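Local coordinates for protein CurF (Lyngbya majuscula, PDB 2Q35) that serves as the ECH2 decarboxylase domain, a crotonase-family lyase involved in polyketide chain beta-branching, at residues E90-A95 with L198-L203; G12-T17 with S40-N45; V50-G55 with Y184-G189. The protein carries 1 engineered substitution. One frame throughout, in Å; residues are numbered along the deposited sequence.

Interaction 1 of 3, residues E90-A95 with L198-L203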
ATOM      1  N   GLU A  90     -25.498  -1.192   2.250  1.00 10.88           N
ATOM      2  CA  GLU A  90     -24.985  -0.458   3.413  1.00 12.20           C
ATOM      3  C   GLU A  90     -24.334  -1.317   4.474  1.00 12.11           C
ATOM      4  O   GLU A  90     -23.725  -0.784   5.409  1.00 11.71           O
ATOM      5  CB  GLU A  90     -26.076   0.421   4.022  1.00 11.71           C
ATOM      6  CG  GLU A  90     -27.110  -0.364   4.803  1.00 13.11           C
ATOM      7  CD  GLU A  90     -28.238   0.487   5.378  1.00 15.19           C
ATOM      8  OE1 GLU A  90     -28.154   1.739   5.348  1.00 14.72           O
ATOM      9  OE2 GLU A  90     -29.214  -0.125   5.883  1.00 22.95           O
ATOM     10  N   ILE A  91     -24.479  -2.632   4.335  1.00 11.28           N
ATOM     11  CA  ILE A  91     -23.831  -3.581   5.255  1.00 10.28           C
ATOM     12  C   ILE A  91     -22.619  -4.233   4.603  1.00 11.36           C
ATOM     13  O   ILE A  91     -22.524  -4.302   3.386  1.00 11.70           O
ATOM     14  CB  ILE A  91     -24.822  -4.642   5.814  1.00 10.05           C
ATOM     15  CG1 ILE A  91     -25.538  -5.388   4.680  1.00 10.55           C
ATOM     16  CG2 ILE A  91     -25.828  -3.965   6.787  1.00 11.13           C
ATOM     17  CD1 ILE A  91     -26.240  -6.664   5.149  1.00 11.34           C
ATOM     18  N   PRO A  92     -21.654  -4.693   5.425  1.00 11.28           N
ATOM     19  CA  PRO A  92     -20.444  -5.297   4.835  1.00 12.72           C
ATOM     20  C   PRO A  92     -20.724  -6.511   3.944  1.00 12.15           C
ATOM     21  O   PRO A  92     -21.623  -7.326   4.233  1.00 12.94           O
ATOM     22  CB  PRO A  92     -19.634  -5.770   6.055  1.00 13.67           C
ATOM     23  CG  PRO A  92     -20.318  -5.292   7.250  1.00 14.57           C
ATOM     24  CD  PRO A  92     -21.609  -4.607   6.895  1.00 10.28           C
ATOM     25  N   ILE A  93     -19.952  -6.593   2.868  1.00 11.09           N
ATOM     26  CA  ILE A  93     -20.035  -7.691   1.910  1.00 11.71           C
ATOM     27  C   ILE A  93     -18.690  -8.417   1.854  1.00 11.79           C
ATOM     28  O   ILE A  93     -17.634  -7.770   1.754  1.00 11.71           O
ATOM     29  CB  ILE A  93     -20.393  -7.171   0.490  1.00 12.70           C
ATOM     30  CG1 ILE A  93     -21.717  -6.416   0.482  1.00 13.46           C
ATOM     31  CG2 ILE A  93     -20.429  -8.326  -0.567  1.00 12.19           C
ATOM     32  CD1 ILE A  93     -21.927  -5.681  -0.875  1.00 14.18           C
ATOM     33  N   ILE A  94     -18.728  -9.753   1.922  1.00 11.72           N
ATOM     34  CA  ILE A  94     -17.548 -10.601   1.691  1.00 12.83           C
ATOM     35  C   ILE A  94     -17.735 -11.343   0.366  1.00 10.97           C
ATOM     36  O   ILE A  94     -18.719 -12.056   0.191  1.00 12.70           O
ATOM     37  CB  ILE A  94     -17.401 -11.648   2.809  1.00 11.24           C
ATOM     38  CG1 ILE A  94     -17.336 -10.968   4.192  1.00 11.38           C
ATOM     39  CG2 ILE A  94     -16.177 -12.567   2.572  1.00 13.06           C
ATOM     40  CD1 ILE A  94     -17.442 -11.909   5.404  1.00 15.15           C
ATOM     41  N   ALA A  95     -16.806 -11.170  -0.574  1.00 10.56           N
ATOM     42  CA  ALA A  95     -16.920 -11.836  -1.873  1.00 10.03           C
ATOM     43  C   ALA A  95     -16.151 -13.137  -1.738  1.00 11.04           C
ATOM     44  O   ALA A  95     -14.923 -13.112  -1.654  1.00 13.61           O
ATOM     45  CB  ALA A  95     -16.300 -11.015  -2.961  1.00 12.57           C
ATOM     46  N   LEU A 198     -26.011  -1.113  13.732  1.00 12.61           N
ATOM     47  CA  LEU A 198     -25.823   0.344  13.648  1.00 12.33           C
ATOM     48  C   LEU A 198     -24.343   0.691  13.505  1.00 12.19           C
ATOM     49  O   LEU A 198     -23.975   1.549  12.697  1.00 11.94           O
ATOM     50  CB  LEU A 198     -26.407   1.073  14.881  1.00 12.86           C
ATOM     51  CG  LEU A 198     -26.570   2.594  14.699  1.00 16.67           C
ATOM     52  CD1 LEU A 198     -27.837   2.915  13.913  1.00 22.50           C
ATOM     53  CD2 LEU A 198     -26.597   3.337  16.033  1.00 15.13           C
ATOM     54  N   SER A 199     -23.501  -0.015  14.272  1.00 10.51           N
ATOM     55  CA  SER A 199     -22.059   0.248  14.262  1.00 10.48           C
ATOM     56  C   SER A 199     -21.426  -0.238  12.961  1.00 10.75           C
ATOM     57  O   SER A 199     -20.525   0.414  12.408  1.00 10.82           O
ATOM     58  CB  SER A 199     -21.396  -0.431  15.466  1.00  9.64           C
ATOM     59  OG  SER A 199     -21.849   0.141  16.687  1.00  9.41           O
ATOM     60  N   LEU A 200     -21.892  -1.384  12.465  1.00 10.07           N
ATOM     61  CA  LEU A 200     -21.383  -1.906  11.177  1.00 10.52           C
ATOM     62  C   LEU A 200     -21.677  -0.935  10.028  1.00 11.06           C
ATOM     63  O   LEU A 200     -20.798  -0.649   9.206  1.00 12.00           O
ATOM     64  CB  LEU A 200     -21.957  -3.281  10.879  1.00 11.35           C
ATOM     65  CG  LEU A 200     -21.450  -4.401  11.804  1.00 10.69           C
ATOM     66  CD1 LEU A 200     -22.316  -5.658  11.538  1.00 12.50           C
ATOM     67  CD2 LEU A 200     -19.995  -4.673  11.566  1.00 11.89           C
ATOM     68  N   VAL A 201     -22.906  -0.422   9.990  1.00 11.81           N
ATOM     69  CA  VAL A 201     -23.340   0.482   8.925  1.00 11.05           C
ATOM     70  C   VAL A 201     -22.526   1.791   8.984  1.00 10.33           C
ATOM     71  O   VAL A 201     -21.988   2.251   7.961  1.00 10.69           O
ATOM     72  CB  VAL A 201     -24.858   0.739   9.003  1.00 11.70           C
ATOM     73  CG1 VAL A 201     -25.266   1.869   8.027  1.00  9.92           C
ATOM     74  CG2 VAL A 201     -25.613  -0.550   8.707  1.00 11.71           C
ATOM     75  N   ALA A 202     -22.371   2.323  10.192  1.00 10.45           N
ATOM     76  CA  ALA A 202     -21.638   3.581  10.411  1.00 10.35           C
ATOM     77  C   ALA A 202     -20.160   3.432  10.043  1.00 11.04           C
ATOM     78  O   ALA A 202     -19.568   4.282   9.357  1.00 11.44           O
ATOM     79  CB  ALA A 202     -21.794   4.033  11.828  1.00 10.92           C
ATOM     80  N   LEU A 203     -19.568   2.311  10.457  1.00 10.08           N
ATOM     81  CA  LEU A 203     -18.172   2.073  10.163  1.00 10.04           C
ATOM     82  C   LEU A 203     -17.957   1.934   8.667  1.00 10.92           C
ATOM     83  O   LEU A 203     -17.018   2.508   8.127  1.00 11.74           O
ATOM     84  CB  LEU A 203     -17.691   0.787  10.886  1.00  8.77           C
ATOM     85  CG  LEU A 203     -16.214   0.462  10.662  1.00 10.57           C
ATOM     86  CD1 LEU A 203     -15.313   1.566  11.189  1.00 12.00           C
ATOM     87  CD2 LEU A 203     -15.872  -0.913  11.353  1.00 12.29           C
TER
HETATM   88  O   HOH W   1     -22.911   1.797   5.361  1.00 20.94           O

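Interaction 2 of 3, residues G12-T17 with S40-N45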
ATOM      1  N   GLY A  12     -27.618 -13.011  11.472  1.00 13.97           N
ATOM      2  CA  GLY A  12     -27.621 -11.855  10.567  1.00 14.21           C
ATOM      3  C   GLY A  12     -26.694 -11.980   9.364  1.00 14.41           C
ATOM      4  O   GLY A  12     -26.571 -11.061   8.567  1.00 15.37           O
ATOM      5  N   VAL A  13     -26.020 -13.125   9.216  1.00 13.60           N
ATOM      6  CA  VAL A  13     -25.177 -13.352   8.031  1.00 13.25           C
ATOM      7  C   VAL A  13     -26.043 -14.003   6.952  1.00 13.06           C
ATOM      8  O   VAL A  13     -26.782 -14.987   7.219  1.00 14.37           O
ATOM      9  CB  VAL A  13     -23.956 -14.276   8.365  1.00 11.79           C
ATOM     10  CG1 VAL A  13     -23.072 -14.468   7.161  1.00 15.68           C
ATOM     11  CG2 VAL A  13     -23.130 -13.664   9.474  1.00 12.37           C
ATOM     12  N   VAL A  14     -25.957 -13.483   5.737  1.00 12.04           N
ATOM     13  CA  VAL A  14     -26.724 -14.060   4.613  1.00 12.45           C
ATOM     14  C   VAL A  14     -25.828 -14.339   3.423  1.00 14.19           C
ATOM     15  O   VAL A  14     -24.749 -13.778   3.316  1.00 14.76           O
ATOM     16  CB  VAL A  14     -27.953 -13.194   4.205  1.00 13.27           C
ATOM     17  CG1 VAL A  14     -28.822 -12.944   5.409  1.00 13.91           C
ATOM     18  CG2 VAL A  14     -27.494 -11.909   3.567  1.00 15.19           C
ATOM     19  N   GLN A  15     -26.262 -15.245   2.561  1.00 13.72           N
ATOM     20  CA  GLN A  15     -25.482 -15.597   1.402  1.00 13.94           C
ATOM     21  C   GLN A  15     -26.286 -15.337   0.140  1.00 13.93           C
ATOM     22  O   GLN A  15     -27.436 -15.769   0.030  1.00 14.09           O
ATOM     23  CB  GLN A  15     -25.058 -17.084   1.508  1.00 13.90           C
ATOM     24  CG  GLN A  15     -24.152 -17.557   0.359  1.00 13.37           C
ATOM     25  CD  GLN A  15     -23.750 -19.026   0.522  1.00 14.83           C
ATOM     26  OE1 GLN A  15     -23.396 -19.436   1.619  1.00 16.44           O
ATOM     27  NE2 GLN A  15     -23.855 -19.816  -0.552  1.00 16.05           N
ATOM     28  N   ILE A  16     -25.670 -14.630  -0.814  1.00 14.31           N
ATOM     29  CA  ILE A  16     -26.257 -14.430  -2.149  1.00 15.16           C
ATOM     30  C   ILE A  16     -25.418 -15.235  -3.120  1.00 14.95           C
ATOM     31  O   ILE A  16     -24.216 -14.993  -3.255  1.00 15.13           O
ATOM     32  CB  ILE A  16     -26.259 -12.947  -2.549  1.00 15.95           C
ATOM     33  CG1 ILE A  16     -27.216 -12.160  -1.626  1.00 15.84           C
ATOM     34  CG2 ILE A  16     -26.660 -12.788  -4.021  1.00 15.34           C
ATOM     35  CD1 ILE A  16     -27.251 -10.589  -1.856  1.00 16.07           C
ATOM     36  N   THR A  17     -26.051 -16.208  -3.770  1.00 15.91           N
ATOM     37  CA  THR A  17     -25.351 -17.188  -4.577  1.00 15.05           C
ATOM     38  C   THR A  17     -25.768 -17.022  -6.005  1.00 14.47           C
ATOM     39  O   THR A  17     -26.951 -17.142  -6.318  1.00 15.09           O
ATOM     40  CB  THR A  17     -25.712 -18.631  -4.114  1.00 16.19           C
ATOM     41  OG1 THR A  17     -25.417 -18.738  -2.720  1.00 14.01           O
ATOM     42  CG2 THR A  17     -24.918 -19.681  -4.877  1.00 16.45           C
ATOM     43  N   SER A  40     -32.027  -5.913  -2.941  1.00 14.87           N
ATOM     44  CA  SER A  40     -33.264  -5.260  -2.467  1.00 16.37           C
ATOM     45  C   SER A  40     -33.810  -5.972  -1.238  1.00 16.54           C
ATOM     46  O   SER A  40     -34.136  -5.367  -0.229  1.00 16.10           O
ATOM     47  CB  SER A  40     -34.344  -5.245  -3.555  1.00 17.85           C
ATOM     48  OG  SER A  40     -35.546  -4.655  -3.059  1.00 20.56           O
ATOM     49  N   VAL A  41     -33.899  -7.294  -1.316  1.00 15.56           N
ATOM     50  CA  VAL A  41     -34.345  -8.077  -0.166  1.00 16.33           C
ATOM     51  C   VAL A  41     -33.456  -7.817   1.058  1.00 16.16           C
ATOM     52  O   VAL A  41     -33.959  -7.617   2.172  1.00 17.96           O
ATOM     53  CB  VAL A  41     -34.415  -9.574  -0.537  1.00 16.03           C
ATOM     54  CG1 VAL A  41     -34.686 -10.441   0.699  1.00 20.67           C
ATOM     55  CG2 VAL A  41     -35.525  -9.770  -1.541  1.00 17.75           C
ATOM     56  N   VAL A  42     -32.142  -7.809   0.849  1.00 17.15           N
ATOM     57  CA  VAL A  42     -31.205  -7.501   1.934  1.00 16.66           C
ATOM     58  C   VAL A  42     -31.498  -6.121   2.523  1.00 16.45           C
ATOM     59  O   VAL A  42     -31.596  -5.975   3.743  1.00 17.74           O
ATOM     60  CB  VAL A  42     -29.762  -7.579   1.429  1.00 16.59           C
ATOM     61  CG1 VAL A  42     -28.783  -6.990   2.457  1.00 18.88           C
ATOM     62  CG2 VAL A  42     -29.425  -9.056   1.179  1.00 17.49           C
ATOM     63  N   ALA A  43     -31.663  -5.118   1.662  1.00 16.98           N
ATOM     64  CA  ALA A  43     -31.858  -3.742   2.150  1.00 18.35           C
ATOM     65  C   ALA A  43     -33.090  -3.625   3.049  1.00 19.09           C
ATOM     66  O   ALA A  43     -33.161  -2.760   3.937  1.00 20.28           O
ATOM     67  CB  ALA A  43     -31.950  -2.778   0.992  1.00 18.00           C
ATOM     68  N   GLN A  44     -34.060  -4.496   2.812  1.00 18.09           N
ATOM     69  CA  GLN A  44     -35.337  -4.447   3.512  1.00 18.81           C
ATOM     70  C   GLN A  44     -35.399  -5.230   4.811  1.00 19.20           C
ATOM     71  O   GLN A  44     -36.356  -5.084   5.574  1.00 20.36           O
ATOM     72  CB  GLN A  44     -36.427  -4.952   2.581  1.00 19.55           C
ATOM     73  CG  GLN A  44     -36.586  -4.083   1.358  1.00 16.19           C
ATOM     74  CD  GLN A  44     -37.523  -4.686   0.340  1.00 18.40           C
ATOM     75  OE1 GLN A  44     -37.768  -5.905   0.326  1.00 21.17           O
ATOM     76  NE2 GLN A  44     -38.056  -3.838  -0.525  1.00 17.06           N
ATOM     77  N   ASN A  45     -34.420  -6.096   5.052  1.00 17.92           N
ATOM     78  CA  ASN A  45     -34.422  -6.872   6.279  1.00 17.88           C
ATOM     79  C   ASN A  45     -33.389  -6.310   7.243  1.00 18.76           C
ATOM     80  O   ASN A  45     -32.184  -6.534   7.066  1.00 19.56           O
ATOM     81  CB  ASN A  45     -34.153  -8.361   6.023  1.00 18.14           C
ATOM     82  CG  ASN A  45     -34.484  -9.223   7.250  1.00 25.17           C
ATOM     83  OD1 ASN A  45     -34.386  -8.769   8.420  1.00 26.58           O
ATOM     84  ND2 ASN A  45     -34.931 -10.455   6.995  1.00 30.80           N
TER

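Interaction 3 of 3, residues V50-G55 with Y184-G189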
ATOM      1  N   VAL A  50     -24.380  -8.976   7.487  1.00 12.26           N
ATOM      2  CA  VAL A  50     -23.216  -9.291   6.599  1.00 13.17           C
ATOM      3  C   VAL A  50     -23.740 -10.058   5.408  1.00 13.10           C
ATOM      4  O   VAL A  50     -24.563 -10.964   5.571  1.00 15.14           O
ATOM      5  CB  VAL A  50     -22.117 -10.147   7.332  1.00 12.64           C
ATOM      6  CG1 VAL A  50     -20.925 -10.399   6.410  1.00 15.19           C
ATOM      7  CG2 VAL A  50     -21.628  -9.475   8.613  1.00 15.72           C
ATOM      8  N   VAL A  51     -23.306  -9.681   4.206  1.00 12.43           N
ATOM      9  CA  VAL A  51     -23.657 -10.422   2.992  1.00 13.85           C
ATOM     10  C   VAL A  51     -22.419 -11.198   2.498  1.00 13.85           C
ATOM     11  O   VAL A  51     -21.330 -10.618   2.406  1.00 15.13           O
ATOM     12  CB  VAL A  51     -24.055  -9.454   1.876  1.00 13.84           C
ATOM     13  CG1 VAL A  51     -24.185 -10.218   0.550  1.00 13.81           C
ATOM     14  CG2 VAL A  51     -25.349  -8.735   2.223  1.00 15.27           C
ATOM     15  N   ILE A  52     -22.573 -12.496   2.228  1.00 13.53           N
ATOM     16  CA  ILE A  52     -21.542 -13.256   1.542  1.00 14.44           C
ATOM     17  C   ILE A  52     -21.998 -13.450   0.108  1.00 13.39           C
ATOM     18  O   ILE A  52     -23.039 -14.091  -0.141  1.00 15.87           O
ATOM     19  CB  ILE A  52     -21.323 -14.620   2.251  1.00 13.03           C
ATOM     20  CG1 ILE A  52     -20.846 -14.341   3.691  1.00 18.44           C
ATOM     21  CG2 ILE A  52     -20.258 -15.469   1.497  1.00 17.16           C
ATOM     22  CD1 ILE A  52     -20.630 -15.564   4.511  1.00 25.26           C
ATOM     23  N   LEU A  53     -21.240 -12.897  -0.832  1.00 13.02           N
ATOM     24  CA  LEU A  53     -21.552 -13.054  -2.258  1.00 13.65           C
ATOM     25  C   LEU A  53     -20.673 -14.148  -2.859  1.00 13.31           C
ATOM     26  O   LEU A  53     -19.458 -14.104  -2.752  1.00 13.56           O
ATOM     27  CB  LEU A  53     -21.293 -11.734  -2.986  1.00 14.87           C
ATOM     28  CG  LEU A  53     -21.528 -11.685  -4.499  1.00 15.05           C
ATOM     29  CD1 LEU A  53     -22.975 -12.020  -4.900  1.00 18.25           C
ATOM     30  CD2 LEU A  53     -21.110 -10.301  -5.070  1.00 14.42           C
ATOM     31  N   THR A  54     -21.289 -15.108  -3.530  1.00 13.43           N
ATOM     32  CA  THR A  54     -20.507 -16.242  -4.041  1.00 13.08           C
ATOM     33  C   THR A  54     -21.108 -16.745  -5.360  1.00 13.75           C
ATOM     34  O   THR A  54     -22.213 -16.339  -5.761  1.00 15.24           O
ATOM     35  CB  THR A  54     -20.372 -17.344  -2.966  1.00 14.42           C
ATOM     36  OG1 THR A  54     -19.265 -18.205  -3.285  1.00 14.64           O
ATOM     37  CG2 THR A  54     -21.661 -18.176  -2.822  1.00 13.12           C
ATOM     38  N   GLY A  55     -20.358 -17.622  -6.024  1.00 13.31           N
ATOM     39  CA  GLY A  55     -20.786 -18.272  -7.270  1.00 14.10           C
ATOM     40  C   GLY A  55     -21.242 -19.716  -7.092  1.00 15.36           C
ATOM     41  O   GLY A  55     -21.746 -20.114  -6.029  1.00 15.94           O
ATOM     42  N   TYR A 184     -14.440 -20.187   4.741  1.00  9.28           N
ATOM     43  CA  TYR A 184     -13.575 -19.148   5.281  1.00  8.59           C
ATOM     44  C   TYR A 184     -14.395 -17.852   5.362  1.00  9.48           C
ATOM     45  O   TYR A 184     -14.374 -17.181   6.392  1.00  9.91           O
ATOM     46  CB  TYR A 184     -12.333 -18.956   4.406  1.00  9.41           C
ATOM     47  CG  TYR A 184     -11.382 -17.901   4.948  1.00  8.87           C
ATOM     48  CD1 TYR A 184     -11.677 -16.549   4.804  1.00 12.56           C
ATOM     49  CD2 TYR A 184     -10.206 -18.248   5.629  1.00 14.02           C
ATOM     50  CE1 TYR A 184     -10.838 -15.572   5.299  1.00 12.59           C
ATOM     51  CE2 TYR A 184      -9.340 -17.259   6.127  1.00 12.79           C
ATOM     52  CZ  TYR A 184      -9.684 -15.910   5.942  1.00 16.26           C
ATOM     53  OH  TYR A 184      -8.900 -14.866   6.397  1.00 17.41           O
ATOM     54  N   ALA A 185     -15.113 -17.547   4.278  1.00  9.85           N
ATOM     55  CA  ALA A 185     -15.945 -16.324   4.210  1.00  8.76           C
ATOM     56  C   ALA A 185     -17.029 -16.348   5.292  1.00 10.23           C
ATOM     57  O   ALA A 185     -17.285 -15.335   5.963  1.00 11.66           O
ATOM     58  CB  ALA A 185     -16.575 -16.155   2.833  1.00 10.27           C
ATOM     59  N   GLN A 186     -17.649 -17.510   5.480  1.00 11.25           N
ATOM     60  CA  GLN A 186     -18.720 -17.646   6.457  1.00 11.59           C
ATOM     61  C   GLN A 186     -18.188 -17.416   7.859  1.00 12.25           C
ATOM     62  O   GLN A 186     -18.830 -16.741   8.672  1.00 12.67           O
ATOM     63  CB  GLN A 186     -19.389 -19.026   6.352  1.00 12.27           C
ATOM     64  CG  GLN A 186     -20.187 -19.201   5.046  1.00 10.75           C
ATOM     65  CD  GLN A 186     -20.570 -20.653   4.770  1.00 12.52           C
ATOM     66  OE1 GLN A 186     -19.995 -21.574   5.352  1.00 13.63           O
ATOM     67  NE2 GLN A 186     -21.516 -20.858   3.869  1.00 12.15           N
ATOM     68  N   GLN A 187     -17.007 -17.954   8.137  1.00 10.76           N
ATOM     69  CA  GLN A 187     -16.388 -17.775   9.461  1.00 13.15           C
ATOM     70  C   GLN A 187     -16.069 -16.318   9.743  1.00 11.96           C
ATOM     71  O   GLN A 187     -16.349 -15.825  10.850  1.00 12.75           O
ATOM     72  CB  GLN A 187     -15.141 -18.662   9.604  1.00 12.43           C
ATOM     73  CG  GLN A 187     -15.511 -20.141   9.671  1.00 17.36           C
ATOM     74  CD  GLN A 187     -14.321 -21.063   9.843  1.00 19.89           C
ATOM     75  OE1 GLN A 187     -13.279 -20.676  10.389  1.00 34.31           O
ATOM     76  NE2 GLN A 187     -14.478 -22.310   9.393  1.00 28.90           N
ATOM     77  N   LEU A 188     -15.506 -15.624   8.740  1.00 11.31           N
ATOM     78  CA  LEU A 188     -15.217 -14.204   8.858  1.00 11.01           C
ATOM     79  C   LEU A 188     -16.530 -13.442   9.054  1.00 10.65           C
ATOM     80  O   LEU A 188     -16.588 -12.528   9.898  1.00 10.89           O
ATOM     81  CB  LEU A 188     -14.478 -13.713   7.612  1.00 11.71           C
ATOM     82  CG  LEU A 188     -14.192 -12.202   7.511  1.00 10.96           C
ATOM     83  CD1 LEU A 188     -13.402 -11.660   8.712  1.00 11.15           C
ATOM     84  CD2 LEU A 188     -13.496 -11.928   6.174  1.00 12.54           C
ATOM     85  N   GLY A 189     -17.568 -13.823   8.312  1.00  9.50           N
ATOM     86  CA  GLY A 189     -18.863 -13.104   8.392  1.00 10.07           C
ATOM     87  C   GLY A 189     -19.416 -13.213   9.809  1.00 11.59           C
ATOM     88  O   GLY A 189     -19.919 -12.254  10.371  1.00 11.89           O
TER

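Interaction 1 of 3, residues E90-A95 with L198-L203
With chi1 at 171°, V201 turns both methyls to the E90-I91 loop, CG2 toward I91 and CG1 near the E90 carboxylate. E90, with chi1 75°, has CG set between its own N and carbonyl carbon, and the extended chain beyond it carries OE1 to 3.9 Å from V201 CG1. The other carboxylate oxygen, OE2, forms a salt bridge with R197. V201 CG2 meets I91 CG2 at 3.9 Å and also lies 3.8 Å from the E90 carbonyl O. Beside this, the CD of P92 meets L200 CB at 4.2 Å. The contact joins the loop leading into strand 93-97 of the crotonase core sheet to the first turns of the long helix 197-230, next to the second subunit, whose Y156 packs on P92 and M128 on L200. No direct hydrogen bond crosses, but one water donates both to E90 O (2.7 Å) and to V201 O (2.8 Å). Replacing V201 with an alanine is likely to open a gap over the E90 carbonyl and leave I91 CG2 without its packing partner on the helix.

Interaction 2 of 3, residues G12-T17 with S40-N45
Strand 13-18, helix 29-44 and strand 50-54 form a beta-alpha-beta unit, and the packing of V42 on V14 and I16 seats the last turn of its helix on its first strand. V42 carries the whole helix side of the contact. Its CG2 methyl is 4.0 Å from I16 CD1 and 4.2 Å from V14 CG2, two methyls that stand 5.6 Å from each other, so the valine tip sits between the side chains of V14 and I16, spaced two residues apart on one face of the strand. With chi1 at 169°, CG1 lies anti to the backbone N, and CG2 is the branch left to reach the strand. I16 comes to it along an extended arm (chi2 176°) that ends in CD1, whereas V14 offers a short branch set between its backbone N and carbonyl carbon. The interface is small, 86 Å², purely apolar and without hydrogen bonds; all three residues are buried. L6 and V4 of strand 4-10 continue the packing beside V14 and I16, and I91 lies against V42.

The intervening residues of the strand face the other way. Q15 donates from NE2 to T17 OG1 (2.9 Å, N-H...O angle 156°), with the hydroxyl nearly in the amide plane. Its OE1 accepts a hydrogen bond from Q186 NE2 of helix 178-192, so both ends of the amide are engaged and its rotation should be fixed. One face of the strand is thus aliphatic and packed under helix 29-44, the other partly polar and turned to helix 178-192. Such a helix, covering one side of the sheet on its way between two adjacent parallel strands, is typical of the beta-alpha-beta crossover, here the unit that follows the N-terminal strand 4-10 in the crotonase fold.

Interaction 3 of 3, residues V50-G55 with Y184-G189
I52 drives its CD1 methyl straight into the backbone of helix 178-192. The chain is fully stretched, with CG1 anti to the carbonyl carbon (chi1 -62°) and CD1 extended beyond it (chi2 178°), and the methyl ends 3.4 Å from Q186 CA, a tight approach. The carbonyl O of A185 is 3.7 Å from the same CD1; this oxygen is already taken up by the helical bond from G189 N, so the methyl lies against a satisfied peptide. Q186 adds the aliphatic base of its side chain, CG standing 3.7 Å from I52 CD1. The shorter branch of I52 does separate work: CG2, anti to the backbone N, meets A185 CB at 4.0 Å.

One turn further along the helix, V50 packs on G189 with both methyls. CG1 lies 3.9 Å from G189 CA, while CG2 rests against G189 O.

In this crotonase-family domain, helix 178-192 covers the face of the core sheet turned away from helix 29-44. Segment 184-189 runs almost antiparallel to strand 50-54, at 171° and with the two axes 9.1 Å apart, which is why V50 and I52, two residues apart on one face of the strand, meet G189 and A185, four apart on one face of the helix. The backbone angles of G189 are ordinary for a helix, but a CB would point at the strand and sit some 3.5 Å from I52 CD1 and 3.6 Å from V50 CG1. Beyond its CG, Q186 extends toward strand 13-18, where NE2 is bonded to Q15, while A185 also touches I94 and A96 of strand 93-97.

In the fold
From the N terminus, interaction 2 closes first, a short loop from strand 13-18 to the end of helix 29-44. The chain then enters strand 50-54, which opens interaction 3, and residues 90-95, which open interaction 1. Helix 178-192 closes interaction 3 and the following helix 197-230 closes interaction 1, so these two long loops cross, while interaction 2 precedes both. Strand 50-54 lies between 13-18 and 93-97, probably hydrogen-bonded to both through their backbones. Helices 29-44 and 178-192 cover opposite faces of this one sheet, and helix 197-230 packs against the loop leading into strand 93-97, where I91 also packs on V42.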